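PDB 5H0Q: lipid binding protein, which binds lipid, and is used as a probe specific for membrane domains that contain sphingomyelin together with cholesterol. Local coordinates for residues K31-R36 against R64-T69; A53-G58 against I103-A108. All blocks are in the same frame, centred on the assembly; numbering follows the deposited sequence.

Contact 1 of 2, residues K31-R36 against R64-T69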
ATOM      1  N   LYS A  31     -15.490   7.979   2.485  1.00 25.34           N
ATOM      2  CA  LYS A  31     -15.673   9.032   1.491  1.00 32.71           C
ATOM      3  C   LYS A  31     -14.854  10.257   1.855  1.00 33.60           C
ATOM      4  O   LYS A  31     -14.172  10.835   1.007  1.00 35.96           O
ATOM      5  CB  LYS A  31     -17.148   9.401   1.377  1.00 33.03           C
ATOM      6  CG  LYS A  31     -17.424  10.571   0.428  1.00 33.18           C
ATOM      7  CD  LYS A  31     -18.903  10.912   0.385  1.00 40.65           C
ATOM      8  CE  LYS A  31     -19.147  12.214  -0.366  1.00 62.69           C
ATOM      9  NZ  LYS A  31     -20.589  12.577  -0.429  1.00 77.59           N
ATOM     10  N   VAL A  32     -14.882  10.648   3.126  1.00 27.15           N
ATOM     11  CA  VAL A  32     -14.114  11.810   3.555  1.00 29.21           C
ATOM     12  C   VAL A  32     -12.624  11.551   3.391  1.00 30.68           C
ATOM     13  O   VAL A  32     -11.885  12.393   2.874  1.00 29.97           O
ATOM     14  CB  VAL A  32     -14.497  12.173   5.001  1.00 34.07           C
ATOM     15  CG1 VAL A  32     -13.666  13.347   5.506  1.00 30.23           C
ATOM     16  CG2 VAL A  32     -15.942  12.562   5.041  1.00 29.98           C
ATOM     17  N   ALA A  33     -12.159  10.366   3.770  1.00 27.49           N
ATOM     18  CA  ALA A  33     -10.735  10.068   3.610  1.00 25.21           C
ATOM     19  C   ALA A  33     -10.316  10.161   2.150  1.00 27.50           C
ATOM     20  O   ALA A  33      -9.263  10.719   1.826  1.00 29.66           O
ATOM     21  CB  ALA A  33     -10.405   8.682   4.170  1.00 24.41           C
ATOM     22  N   LEU A  34     -11.117   9.607   1.250  1.00 29.83           N
ATOM     23  CA  LEU A  34     -10.767   9.700  -0.160  1.00 43.80           C
ATOM     24  C   LEU A  34     -10.771  11.151  -0.618  1.00 43.46           C
ATOM     25  O   LEU A  34      -9.946  11.549  -1.460  1.00 37.90           O
ATOM     26  CB  LEU A  34     -11.725   8.829  -0.975  1.00 37.42           C
ATOM     27  CG  LEU A  34     -11.326   8.403  -2.386  1.00 51.04           C
ATOM     28  CD1 LEU A  34     -10.003   7.686  -2.367  1.00 40.90           C
ATOM     29  CD2 LEU A  34     -12.401   7.508  -2.994  1.00 44.84           C
ATOM     30  N   GLN A  35     -11.634  11.982  -0.024  1.00 39.06           N
ATOM     31  CA  GLN A  35     -11.640  13.404  -0.375  1.00 36.77           C
ATOM     32  C   GLN A  35     -10.398  14.123   0.143  1.00 38.13           C
ATOM     33  O   GLN A  35      -9.931  15.080  -0.490  1.00 41.07           O
ATOM     34  CB  GLN A  35     -12.887  14.097   0.177  1.00 54.23           C
ATOM     35  CG  GLN A  35     -14.182  13.669  -0.475  1.00 68.54           C
ATOM     36  CD  GLN A  35     -15.417  14.241   0.209  1.00 68.23           C
ATOM     37  OE1 GLN A  35     -15.413  14.534   1.407  1.00 52.08           O
ATOM     38  NE2 GLN A  35     -16.488  14.400  -0.560  1.00 63.60           N
ATOM     39  N   ARG A  36      -9.871  13.709   1.294  1.00 36.08           N
ATOM     40  CA  ARG A  36      -8.706  14.328   1.916  1.00 36.43           C
ATOM     41  C   ARG A  36      -7.387  13.719   1.451  1.00 36.91           C
ATOM     42  O   ARG A  36      -6.334  14.041   2.021  1.00 40.93           O
ATOM     43  CB  ARG A  36      -8.799  14.221   3.438  1.00 32.69           C
ATOM     44  CG  ARG A  36     -10.001  14.944   4.064  1.00 37.75           C
ATOM     45  CD  ARG A  36      -9.672  16.406   4.362  1.00 44.62           C
ATOM     46  NE  ARG A  36     -10.802  17.029   5.054  1.00 40.87           N
ATOM     47  CZ  ARG A  36     -11.902  17.446   4.448  1.00 48.90           C
ATOM     48  NH1 ARG A  36     -12.016  17.329   3.131  1.00 53.05           N
ATOM     49  NH2 ARG A  36     -12.884  17.979   5.161  1.00 51.43           N
ATOM     50  N   ARG A  64       4.255   4.379  -1.105  1.00 20.42           N
ATOM     51  CA  ARG A  64       3.338   5.123  -0.248  1.00 19.65           C
ATOM     52  C   ARG A  64       1.995   4.399  -0.245  1.00 21.38           C
ATOM     53  O   ARG A  64       1.526   3.940  -1.289  1.00 21.04           O
ATOM     54  CB  ARG A  64       3.186   6.572  -0.687  1.00 22.84           C
ATOM     55  CG  ARG A  64       2.564   6.843  -2.050  1.00 23.20           C
ATOM     56  CD  ARG A  64       2.422   8.364  -2.267  1.00 24.46           C
ATOM     57  NE  ARG A  64       1.687   8.682  -3.485  1.00 28.60           N
ATOM     58  CZ  ARG A  64       2.215   8.981  -4.662  1.00 40.34           C
ATOM     59  NH1 ARG A  64       3.533   9.068  -4.824  1.00 39.12           N
ATOM     60  NH2 ARG A  64       1.406   9.210  -5.686  1.00 39.73           N
ATOM     61  N   VAL A  65       1.355   4.355   0.917  1.00 22.73           N
ATOM     62  CA  VAL A  65       0.102   3.620   1.128  1.00 21.38           C
ATOM     63  C   VAL A  65      -0.889   4.575   1.760  1.00 17.63           C
ATOM     64  O   VAL A  65      -0.584   5.151   2.806  1.00 20.46           O
ATOM     65  CB  VAL A  65       0.322   2.420   2.064  1.00 20.19           C
ATOM     66  CG1 VAL A  65      -0.994   1.698   2.300  1.00 20.70           C
ATOM     67  CG2 VAL A  65       1.402   1.517   1.537  1.00 19.41           C
ATOM     68  N   TYR A  66      -2.091   4.708   1.172  1.00 20.59           N
ATOM     69  CA  TYR A  66      -3.143   5.555   1.721  1.00 18.89           C
ATOM     70  C   TYR A  66      -4.329   4.674   2.085  1.00 19.30           C
ATOM     71  O   TYR A  66      -4.851   3.954   1.228  1.00 19.46           O
ATOM     72  CB  TYR A  66      -3.605   6.650   0.751  1.00 19.50           C
ATOM     73  CG  TYR A  66      -4.525   7.653   1.378  1.00 22.73           C
ATOM     74  CD1 TYR A  66      -4.113   8.405   2.464  1.00 22.71           C
ATOM     75  CD2 TYR A  66      -5.823   7.842   0.898  1.00 23.21           C
ATOM     76  CE1 TYR A  66      -4.947   9.356   3.031  1.00 23.45           C
ATOM     77  CE2 TYR A  66      -6.654   8.783   1.466  1.00 21.24           C
ATOM     78  CZ  TYR A  66      -6.218   9.517   2.532  1.00 22.09           C
ATOM     79  OH  TYR A  66      -7.009  10.469   3.097  1.00 26.34           O
ATOM     80  N   ASN A  67      -4.772   4.768   3.333  1.00 20.14           N
ATOM     81  CA  ASN A  67      -5.940   4.021   3.813  1.00 19.57           C
ATOM     82  C   ASN A  67      -7.155   4.931   3.793  1.00 17.63           C
ATOM     83  O   ASN A  67      -7.260   5.852   4.607  1.00 21.53           O
ATOM     84  CB  ASN A  67      -5.692   3.479   5.213  1.00 18.09           C
ATOM     85  CG  ASN A  67      -6.926   2.788   5.788  1.00 18.97           C
ATOM     86  OD1 ASN A  67      -7.849   2.474   5.052  1.00 20.72           O
ATOM     87  ND2 ASN A  67      -6.957   2.616   7.093  1.00 19.83           N
ATOM     88  N   ALA A  68      -8.070   4.674   2.852  1.00 20.98           N
ATOM     89  CA  ALA A  68      -9.359   5.349   2.763  1.00 18.79           C
ATOM     90  C   ALA A  68     -10.510   4.353   2.905  1.00 21.04           C
ATOM     91  O   ALA A  68     -11.556   4.547   2.294  1.00 23.00           O
ATOM     92  CB  ALA A  68      -9.479   6.110   1.443  1.00 23.60           C
ATOM     93  N   THR A  69     -10.319   3.279   3.682  1.00 18.08           N
ATOM     94  CA  THR A  69     -11.370   2.269   3.834  1.00 16.10           C
ATOM     95  C   THR A  69     -12.423   2.618   4.864  1.00 21.67           C
ATOM     96  O   THR A  69     -13.389   1.855   5.008  1.00 25.90           O
ATOM     97  CB  THR A  69     -10.788   0.931   4.235  1.00 18.22           C
ATOM     98  OG1 THR A  69     -10.227   1.025   5.546  1.00 19.66           O
ATOM     99  CG2 THR A  69      -9.797   0.430   3.227  1.00 21.13           C
TER
HETATM  100  O   HOH W   1      -5.693  12.421   4.797  1.00 24.38           O
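The last turns of helix 26-35 meet the later part of strand 60-68, with Ala33 and Ala68 as the closest backbone pair, their CA atoms 5.0 Å apart. The two short axes come within 7.6 Å of each other and run at 146°, nearer antiparallel than parallel. This is alpha-on-beta packing against the mixed sheet of this Nakanori-like protein. Two alanines let the backbones come close: Ala33 CB lies 3.9 Å from Ala68 CB. Leu34 adds its CD1 branch to the same methyl group. Tyr66 reaches the helix end with its ring edge. Its CG is anti to the backbone N (chi1 -171°), which extends the ring to Ala33 O, at its edge and near its plane. Arg36 passes close to the hydroxyl. Trp99 of the neighbouring strand meets the same ring. The guanidinium group of Arg36 turns to another partner, NE bonding to Tyr11 OH. Asn67 OD1 accepts from Thr69 N, forming an Asx turn, and also takes Thr69 OG1 on a lone pair in its carbonyl plane, so two donors grip this oxygen. Tyr66 OH donates to Ala33 O at 2.6 Å, tilted 33° from the carbonyl plane, and accepts from a water 2.9 Å from OH.

Contact 2 of 2, residues A53-G58 against I103-A108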
ATOM      1  N   ALA A  53      16.657   9.455  -2.486  1.00 37.72           N
ATOM      2  CA  ALA A  53      17.943  10.131  -2.432  1.00 45.69           C
ATOM      3  C   ALA A  53      18.919   9.372  -1.545  1.00 42.79           C
ATOM      4  O   ALA A  53      20.105   9.256  -1.874  1.00 39.55           O
ATOM      5  CB  ALA A  53      17.759  11.566  -1.931  1.00 41.38           C
ATOM      6  N   GLU A  54      18.439   8.848  -0.419  1.00 40.83           N
ATOM      7  CA  GLU A  54      19.310   8.106   0.493  1.00 36.67           C
ATOM      8  C   GLU A  54      19.757   6.777  -0.116  1.00 37.11           C
ATOM      9  O   GLU A  54      20.903   6.354   0.078  1.00 37.36           O
ATOM     10  CB  GLU A  54      18.579   7.879   1.817  1.00 34.33           C
ATOM     11  CG  GLU A  54      19.333   7.056   2.844  1.00 66.70           C
ATOM     12  CD  GLU A  54      18.482   6.728   4.057  1.00 87.73           C
ATOM     13  OE1 GLU A  54      17.250   6.579   3.899  1.00 73.01           O
ATOM     14  OE2 GLU A  54      19.043   6.620   5.166  1.00112.66           O
ATOM     15  N   TYR A  55      18.880   6.109  -0.867  1.00 32.69           N
ATOM     16  CA  TYR A  55      19.258   4.838  -1.467  1.00 31.65           C
ATOM     17  C   TYR A  55      20.192   5.040  -2.657  1.00 36.39           C
ATOM     18  O   TYR A  55      21.203   4.347  -2.778  1.00 35.25           O
ATOM     19  CB  TYR A  55      18.019   4.057  -1.900  1.00 28.23           C
ATOM     20  CG  TYR A  55      18.370   2.795  -2.667  1.00 27.72           C
ATOM     21  CD1 TYR A  55      18.921   1.700  -2.012  1.00 33.69           C
ATOM     22  CD2 TYR A  55      18.165   2.701  -4.036  1.00 33.70           C
ATOM     23  CE1 TYR A  55      19.264   0.552  -2.691  1.00 38.88           C
ATOM     24  CE2 TYR A  55      18.509   1.545  -4.730  1.00 38.88           C
ATOM     25  CZ  TYR A  55      19.051   0.479  -4.042  1.00 38.97           C
ATOM     26  OH  TYR A  55      19.417  -0.660  -4.713  1.00 28.92           O
ATOM     27  N   GLY A  56      19.865   5.975  -3.549  1.00 40.53           N
ATOM     28  CA  GLY A  56      20.680   6.222  -4.722  1.00 42.38           C
ATOM     29  C   GLY A  56      20.336   5.346  -5.911  1.00 35.04           C
ATOM     30  O   GLY A  56      19.160   5.080  -6.198  1.00 38.20           O
ATOM     31  N   VAL A  57      21.362   4.864  -6.581  1.00 39.92           N
ATOM     32  CA  VAL A  57      21.214   4.112  -7.817  1.00 30.37           C
ATOM     33  C   VAL A  57      21.181   2.625  -7.499  1.00 28.55           C
ATOM     34  O   VAL A  57      22.068   2.111  -6.806  1.00 34.88           O
ATOM     35  CB  VAL A  57      22.363   4.436  -8.781  1.00 38.14           C
ATOM     36  CG1 VAL A  57      22.293   3.540 -10.035  1.00 41.11           C
ATOM     37  CG2 VAL A  57      22.315   5.887  -9.151  1.00 47.47           C
ATOM     38  N   GLY A  58      20.181   1.925  -8.030  1.00 30.40           N
ATOM     39  CA  GLY A  58      20.088   0.498  -7.813  1.00 27.66           C
ATOM     40  C   GLY A  58      18.748   0.016  -8.320  1.00 29.83           C
ATOM     41  O   GLY A  58      18.330   0.436  -9.401  1.00 28.65           O
ATOM     42  N   ILE A 103      10.617   1.937   2.016  1.00 22.00           N
ATOM     43  CA  ILE A 103      11.411   1.512   0.882  1.00 23.92           C
ATOM     44  C   ILE A 103      11.600   0.004   0.945  1.00 22.92           C
ATOM     45  O   ILE A 103      11.695  -0.597   2.014  1.00 22.29           O
ATOM     46  CB  ILE A 103      12.765   2.266   0.837  1.00 23.26           C
ATOM     47  CG1 ILE A 103      13.537   1.916  -0.437  1.00 23.12           C
ATOM     48  CG2 ILE A 103      13.621   1.957   2.042  1.00 23.88           C
ATOM     49  CD1 ILE A 103      14.786   2.746  -0.658  1.00 23.55           C
ATOM     50  N   HIS A 104      11.668  -0.599  -0.224  1.00 19.32           N
ATOM     51  CA  HIS A 104      12.124  -1.973  -0.370  1.00 20.73           C
ATOM     52  C   HIS A 104      13.145  -1.979  -1.491  1.00 22.20           C
ATOM     53  O   HIS A 104      12.893  -1.391  -2.544  1.00 22.85           O
ATOM     54  CB  HIS A 104      10.949  -2.909  -0.685  1.00 21.13           C
ATOM     55  CG  HIS A 104      11.276  -4.351  -0.509  1.00 20.33           C
ATOM     56  ND1 HIS A 104      11.800  -5.126  -1.520  1.00 22.76           N
ATOM     57  CD2 HIS A 104      11.149  -5.172   0.566  1.00 21.29           C
ATOM     58  CE1 HIS A 104      11.962  -6.366  -1.083  1.00 25.19           C
ATOM     59  NE2 HIS A 104      11.586  -6.417   0.182  1.00 22.50           N
ATOM     60  N   THR A 105      14.287  -2.613  -1.270  1.00 22.85           N
ATOM     61  CA  THR A 105      15.381  -2.550  -2.229  1.00 24.47           C
ATOM     62  C   THR A 105      15.862  -3.942  -2.583  1.00 29.46           C
ATOM     63  O   THR A 105      15.615  -4.909  -1.868  1.00 24.55           O
ATOM     64  CB  THR A 105      16.591  -1.766  -1.692  1.00 27.07           C
ATOM     65  OG1 THR A 105      17.315  -2.559  -0.740  1.00 28.49           O
ATOM     66  CG2 THR A 105      16.160  -0.492  -1.041  1.00 26.72           C
ATOM     67  N   LYS A 106      16.587  -4.019  -3.693  1.00 20.19           N
ATOM     68  CA  LYS A 106      17.274  -5.247  -4.037  1.00 22.81           C
ATOM     69  C   LYS A 106      18.325  -5.542  -2.972  1.00 22.86           C
ATOM     70  O   LYS A 106      18.672  -4.692  -2.142  1.00 25.34           O
ATOM     71  CB  LYS A 106      17.917  -5.136  -5.410  1.00 26.70           C
ATOM     72  CG  LYS A 106      19.132  -4.190  -5.430  1.00 24.58           C
ATOM     73  CD  LYS A 106      19.762  -4.142  -6.822  1.00 26.81           C
ATOM     74  CE  LYS A 106      21.120  -3.455  -6.806  1.00 29.89           C
ATOM     75  NZ  LYS A 106      22.098  -4.248  -6.049  1.00 28.67           N
ATOM     76  N   SER A 107      18.861  -6.750  -3.040  1.00 23.49           N
ATOM     77  CA  SER A 107      19.929  -7.122  -2.130  1.00 25.55           C
ATOM     78  C   SER A 107      21.195  -6.365  -2.500  1.00 34.44           C
ATOM     79  O   SER A 107      21.488  -6.159  -3.675  1.00 26.32           O
ATOM     80  CB  SER A 107      20.178  -8.618  -2.194  1.00 33.08           C
ATOM     81  OG  SER A 107      19.017  -9.338  -1.798  1.00 34.93           O
ATOM     82  N   ALA A 108      21.943  -5.962  -1.487  1.00 26.84           N
ATOM     83  CA  ALA A 108      23.173  -5.212  -1.702  1.00 28.16           C
ATOM     84  C   ALA A 108      24.098  -5.960  -2.648  1.00 28.47           C
ATOM     85  O   ALA A 108      24.348  -7.168  -2.501  1.00 28.62           O
ATOM     86  CB  ALA A 108      23.857  -4.959  -0.363  1.00 28.12           C
TER
HETATM   87  O   HOH W   2      21.492  -2.205  -3.454  1.00 34.16           O
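Tyr55, in the last turn of helix 41-55, is the residue of 53-58 that makes most of the contact with 103-108. This is helix-on-sheet packing at the surface: the C-terminal turn of the helix and the loop into strand 60-68 lie against strand 99-105. With chi1 at 174° the phenol points away from its own backbone N, which carries the ring to strand 99-105. Three residues of 103-108 meet it in order along its length. Ile103 comes first: its CD1 sits 3.7 Å from Tyr55 CB, at the root of the side chain, and the two side chains cross at about a right angle. Thr105 comes next. Its methyl CG2 lies 3.7 Å from Tyr55 CD1, and its CB is equally near CE1. Lys106 reaches the phenol end, with CG 3.6 Å from Tyr55 OH. Tyr55 also touches Cys60, so it packs on two adjacent strands, 60-68 and 99-105.

At Gly56 the chain leaves the helix with positive phi (87°). Beyond Val57 it turns back beside the tyrosine. Gly58 C lies in the ring plane at its edge, while Gly58 CA is 4.2 Å from Lys106 CE.

The polar groups are tied mainly within their own neighbourhood. Tyr55 OH bonds to a water 2.9 Å from OH. That water is also a weak acceptor from Lys106 NZ. The ammonium group has firmer partners in Ser107 O, 3.1 Å from NZ, and Ala110 O. Thr105 OG1 donates to Lys106 O. The direct contact between the segments is therefore apolar packing, while the phenol hydroxyl accepts from Val59 N, which ties it to the chain that leads into strand 60-68.

Overall arrangement
Contacts 1 and 2 lie on opposite sides of the chain's centre. Their centres are 28 Å apart and their nearest atoms about 7 Å. Both reach the same mixed sheet, contact 1 through strand 60-68 and contact 2 through its antiparallel neighbour 99-105. Helices 26-35 and 41-55 follow each other in the chain, and strand 60-68 comes directly after the second. The segments alternate in sequence: 31-36, 53-58, 64-69, 103-108. The two contacts thus interlock along the chain, and the two consecutive helices are fastened to the sheet at separate places. All four segments belong to the Nakanori-like part of the protein, which joins these helices and strands in one unit.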